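Local coordinates for protein S-adenosylmethionine:tRNA ribosyltransferase-isomerase (Thermotoga maritima, PDB 1VKY) that probably transfers and isomerises the ribose of S-adenosylmethionine onto preQ1-modified tRNA, giving epoxyqueuosine in the queuosine pathway, at residues B[101-106]-B[149-154]; B[132-137]-B[238-243]. All blocks are in the same frame, centred on the assembly; numbering follows the deposited sequence.

Contact 1: B[101-106]-B[149-154]; sequences GIWKCL and LIFEKG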
# COMPACT_ATOMS: atom_id res chain seq x y z
N GLY B 101 14.71 -30.43 7.12
CA GLY B 101 15.53 -30.62 8.32
C GLY B 101 17.03 -30.36 8.20
O GLY B 101 17.76 -30.66 9.13
N ILE B 102 17.49 -29.84 7.05
CA ILE B 102 18.89 -29.39 6.86
C ILE B 102 18.87 -27.94 6.34
O ILE B 102 18.37 -27.64 5.23
CB ILE B 102 19.70 -30.35 5.89
CG1 ILE B 102 19.62 -31.80 6.36
CG2 ILE B 102 21.16 -29.92 5.82
CD1 ILE B 102 20.42 -32.77 5.52
N TRP B 103 19.40 -27.04 7.17
CA TRP B 103 19.36 -25.61 6.94
C TRP B 103 20.72 -24.95 7.10
O TRP B 103 21.47 -25.28 8.03
CB TRP B 103 18.42 -24.98 7.97
CG TRP B 103 16.99 -25.30 7.75
CD1 TRP B 103 16.34 -26.49 8.02
CD2 TRP B 103 16.01 -24.43 7.20
NE1 TRP B 103 15.02 -26.39 7.67
CE2 TRP B 103 14.79 -25.14 7.16
CE3 TRP B 103 16.04 -23.11 6.74
CZ2 TRP B 103 13.61 -24.57 6.69
CZ3 TRP B 103 14.87 -22.55 6.29
CH2 TRP B 103 13.67 -23.29 6.27
N LYS B 104 21.01 -23.98 6.23
CA LYS B 104 22.07 -23.02 6.46
C LYS B 104 21.54 -22.05 7.47
O LYS B 104 20.46 -21.50 7.28
CB LYS B 104 22.44 -22.25 5.20
CG LYS B 104 23.19 -23.07 4.20
CD LYS B 104 23.32 -22.36 2.87
CE LYS B 104 24.11 -21.09 2.95
NZ LYS B 104 25.54 -21.38 2.96
N CYS B 105 22.32 -21.84 8.52
CA CYS B 105 21.90 -21.05 9.67
C CYS B 105 22.97 -20.06 10.05
O CYS B 105 24.15 -20.27 9.84
CB CYS B 105 21.67 -21.97 10.88
SG CYS B 105 20.32 -23.15 10.62
N LEU B 106 22.51 -18.98 10.66
CA LEU B 106 23.40 -18.03 11.30
C LEU B 106 23.45 -18.46 12.76
O LEU B 106 22.42 -18.56 13.40
CB LEU B 106 22.82 -16.61 11.14
CG LEU B 106 23.80 -15.56 10.68
CD1 LEU B 106 24.71 -15.24 11.86
CD2 LEU B 106 24.59 -16.02 9.48
N LEU B 149 8.23 -29.11 13.17
CA LEU B 149 8.72 -29.09 14.53
C LEU B 149 9.68 -27.91 14.76
O LEU B 149 9.56 -27.17 15.73
CB LEU B 149 9.42 -30.40 14.86
CG LEU B 149 10.02 -30.50 16.27
CD1 LEU B 149 8.95 -30.23 17.32
CD2 LEU B 149 10.66 -31.86 16.48
N ILE B 150 10.63 -27.76 13.85
CA ILE B 150 11.62 -26.68 13.96
C ILE B 150 10.91 -25.31 14.03
O ILE B 150 11.24 -24.46 14.86
CB ILE B 150 12.60 -26.72 12.76
CG1 ILE B 150 13.49 -27.98 12.80
CG2 ILE B 150 13.46 -25.47 12.75
CD1 ILE B 150 14.14 -28.28 11.45
N PHE B 151 9.94 -25.10 13.17
CA PHE B 151 9.26 -23.81 13.15
C PHE B 151 8.46 -23.63 14.45
O PHE B 151 8.49 -22.54 15.05
CB PHE B 151 8.32 -23.72 11.95
CG PHE B 151 9.00 -23.74 10.61
CD1 PHE B 151 8.26 -24.07 9.48
CD2 PHE B 151 10.33 -23.44 10.46
CE1 PHE B 151 8.85 -24.10 8.24
CE2 PHE B 151 10.92 -23.48 9.20
CZ PHE B 151 10.18 -23.80 8.10
N GLU B 152 7.80 -24.70 14.89
CA GLU B 152 7.06 -24.70 16.16
C GLU B 152 7.98 -24.27 17.29
O GLU B 152 7.67 -23.32 18.01
CB GLU B 152 6.46 -26.08 16.46
CG GLU B 152 5.34 -26.48 15.52
N LYS B 153 9.10 -24.97 17.45
CA LYS B 153 10.11 -24.61 18.44
C LYS B 153 10.64 -23.16 18.33
O LYS B 153 11.20 -22.65 19.29
CB LYS B 153 11.30 -25.58 18.38
CG LYS B 153 11.31 -26.73 19.39
CD LYS B 153 10.03 -27.55 19.41
N GLY B 154 10.49 -22.51 17.17
CA GLY B 154 10.98 -21.14 16.98
C GLY B 154 9.92 -20.16 16.54
O GLY B 154 9.14 -19.66 17.37

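Contact 2: B[132-137]-B[238-243]; sequences RGEDGT and VPKETV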
# COMPACT_ATOMS: atom_id res chain seq x y z
N ARG B 132 30.54 -25.68 7.65
CA ARG B 132 30.51 -24.22 7.64
C ARG B 132 30.52 -23.76 6.20
O ARG B 132 31.28 -24.30 5.37
CB ARG B 132 31.74 -23.62 8.35
CG ARG B 132 31.65 -22.08 8.47
CD ARG B 132 32.93 -21.32 8.93
NE ARG B 132 32.84 -19.88 8.61
CZ ARG B 132 33.45 -18.89 9.29
NH1 ARG B 132 34.23 -19.14 10.34
NH2 ARG B 132 33.29 -17.63 8.91
N GLY B 133 29.68 -22.77 5.91
CA GLY B 133 29.68 -22.15 4.61
C GLY B 133 30.79 -21.17 4.51
O GLY B 133 31.24 -20.60 5.53
N GLU B 134 31.24 -20.98 3.26
CA GLU B 134 32.17 -19.91 2.88
C GLU B 134 31.59 -18.52 3.26
O GLU B 134 32.34 -17.55 3.40
CB GLU B 134 32.45 -19.96 1.35
CG GLU B 134 33.22 -21.20 0.84
CD GLU B 134 32.33 -22.32 0.30
OE1 GLU B 134 32.39 -22.62 -0.93
OE2 GLU B 134 31.55 -22.89 1.10
N ASP B 135 30.27 -18.45 3.39
CA ASP B 135 29.56 -17.22 3.75
C ASP B 135 29.49 -16.97 5.26
O ASP B 135 28.98 -15.94 5.68
CB ASP B 135 28.14 -17.19 3.12
CG ASP B 135 27.30 -18.47 3.37
OD1 ASP B 135 27.60 -19.26 4.30
OD2 ASP B 135 26.28 -18.72 2.68
N GLY B 136 29.99 -17.91 6.07
CA GLY B 136 29.97 -17.78 7.54
C GLY B 136 28.81 -18.47 8.25
O GLY B 136 28.66 -18.36 9.46
N THR B 137 27.97 -19.16 7.49
CA THR B 137 26.85 -19.86 8.08
C THR B 137 27.32 -21.22 8.53
O THR B 137 28.49 -21.58 8.31
CB THR B 137 25.73 -19.99 7.06
OG1 THR B 137 26.25 -20.60 5.87
CG2 THR B 137 25.23 -18.56 6.59
N VAL B 238 23.95 -13.17 -0.85
CA VAL B 238 24.26 -13.27 -2.26
C VAL B 238 24.77 -14.67 -2.48
O VAL B 238 25.91 -15.01 -2.17
CB VAL B 238 25.35 -12.27 -2.73
CG1 VAL B 238 25.47 -12.28 -4.26
CG2 VAL B 238 25.00 -10.86 -2.27
N PRO B 239 23.90 -15.52 -3.00
CA PRO B 239 24.21 -16.90 -3.12
C PRO B 239 25.16 -17.21 -4.25
O PRO B 239 25.40 -16.39 -5.14
CB PRO B 239 22.82 -17.55 -3.33
CG PRO B 239 22.01 -16.51 -4.00
CD PRO B 239 22.54 -15.19 -3.51
N LYS B 240 25.69 -18.43 -4.22
CA LYS B 240 26.72 -18.87 -5.15
C LYS B 240 26.32 -18.65 -6.59
O LYS B 240 27.13 -18.24 -7.37
CB LYS B 240 27.03 -20.35 -4.94
CG LYS B 240 27.79 -20.69 -3.65
CD LYS B 240 28.30 -22.13 -3.63
CE LYS B 240 29.55 -22.30 -2.72
NZ LYS B 240 30.54 -23.41 -3.07
N GLU B 241 25.07 -18.96 -6.94
CA GLU B 241 24.63 -18.86 -8.34
C GLU B 241 24.61 -17.38 -8.80
O GLU B 241 24.97 -17.05 -9.93
CB GLU B 241 23.25 -19.54 -8.54
CG GLU B 241 22.19 -19.17 -7.54
CD GLU B 241 22.09 -20.03 -6.25
OE1 GLU B 241 23.10 -20.60 -5.71
OE2 GLU B 241 20.94 -20.07 -5.72
N THR B 242 24.27 -16.50 -7.88
CA THR B 242 24.32 -15.06 -8.18
C THR B 242 25.73 -14.52 -8.30
O THR B 242 26.03 -13.75 -9.20
CB THR B 242 23.60 -14.29 -7.09
OG1 THR B 242 22.24 -14.71 -7.06
CG2 THR B 242 23.52 -12.75 -7.42
N VAL B 243 26.63 -14.94 -7.41
CA VAL B 243 28.02 -14.57 -7.53
C VAL B 243 28.58 -15.00 -8.89
O VAL B 243 29.32 -14.24 -9.53
CB VAL B 243 28.89 -15.15 -6.34
CG1 VAL B 243 30.39 -14.90 -6.57
CG2 VAL B 243 28.46 -14.54 -5.00

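Contact 1: B[101-106]-B[149-154]
Trp-103 and Phe-151 meet with their side chains at about a right angle: the outer carbons CZ2 and CH2 of the indole come against the far end of the phenyl ring, Phe-151 CE2 and CZ. The closest approach is 3.8 Å, from Trp-103 CZ2 to Phe-151 CZ. Seen from the phenylalanine, the indole lies at the edge of its ring, near the ring plane. The two planes are inclined by 77°, and the centroid of the indole's six-membered ring lies 5.9 Å from that of the phenyl. The Phe-151 bond to CB does not aim at the strand; it is the end of the side chain that comes in.

Ile-150, one residue earlier on the helix, makes the second apolar contact, at somewhat longer range. Its CG1 branch stands anti to the carbonyl carbon (chi1 -67°) and runs on extended, which brings the terminal methyl CD1 to 4.1 Å from Gly-101 CA. The same CD1 methyl passes the pyrrole side of the indole, 4.3 Å from Trp-103 NE1.

Further out, the indole is tied down by its polar end. Trp-103 NE1 hydrogen-bonds to Asp-147 OD1, in the first turn of the helix, and Gly-101 N bonds to that same oxygen. Asp-147 thus links the start of the strand to the helix and limits rotation of the buried indole. Gly-101 has a positive phi, a conformation that favours glycine. Leu-94 of the adjacent strand 89-97 touches both Trp-103 and Ile-150, while Phe-142 of strand 138-143 supports Ile-150 as well. Together they make the hydrophobic interface of a six-stranded antiparallel beta-sheet: helix 147-153, which follows strand 138-143 after a three-residue connection, packs its Ile-150 and Phe-151 against the side of the sheet that bears Trp-103 and Leu-94.

Contact 2: B[132-137]-B[238-243]
Lys-240 NZ donates a hydrogen bond of 2.9 Å to Glu-134 OE1, and this charged pair is the sole bridge between 132-137 and 238-243. It joins a beta-hairpin turn to the beginning of helix 240-252. The hairpin turn is a type I turn with a G1 beta bulge: it spans Gly-133 to Gly-136, with Gly-136 at positive phi, and connects strands 125-132 and 138-143. On the other side, Pro-239 holds the N-cap position and Lys-240 begins the helix.

The ammonium reaches the syn side of the carboxylate oxygen, 24° out of the carboxylate plane. An extended lysine chain makes the span, and its CE comes to 3.4 Å from Glu-134 OE1. The glutamate, in contrast, bends at its second torsion (chi2 96°), and the two side chains cross nearly perpendicular. Both residues are exposed, so solvent probably weakens the attraction. Lys-240 has a second, long and weak ion pair with Glu-277, and Glu-134 OE2 lies close to Glu-278 OE2; the lysine may ease the crowding of negative charge there.

Inside the turn, Gly-136 N bonds to Gly-133 O and Gly-133 N to Thr-137 O. Asp-135 closes an Asx turn: Thr-137 N donates to its OD1 over 3.2 Å, coming from above the carboxylate plane.

How the contacts relate
The segments alternate along the chain: 101-106, 132-137, 149-154, 238-243. Three of them belong to one region, the six-stranded antiparallel sheet with its short helix, whereas 238-243 leads from the nine-stranded mixed sheet into helix 240-252. Contact 1 is therefore buried within the smaller sheet's own packing, and contact 2 is a surface bridge between the two sheet regions. Their centres are 19 Å apart, yet the segments touch: Lys-104 NZ, on the strand of contact 1, forms a salt bridge of 2.8 Å with Asp-135 OD2 of the contact 2 turn. The strand carrying Trp-103 thus has one side chain in the core against helix 147-153 and another, Lys-104, bonded to the turn that meets helix 240-252.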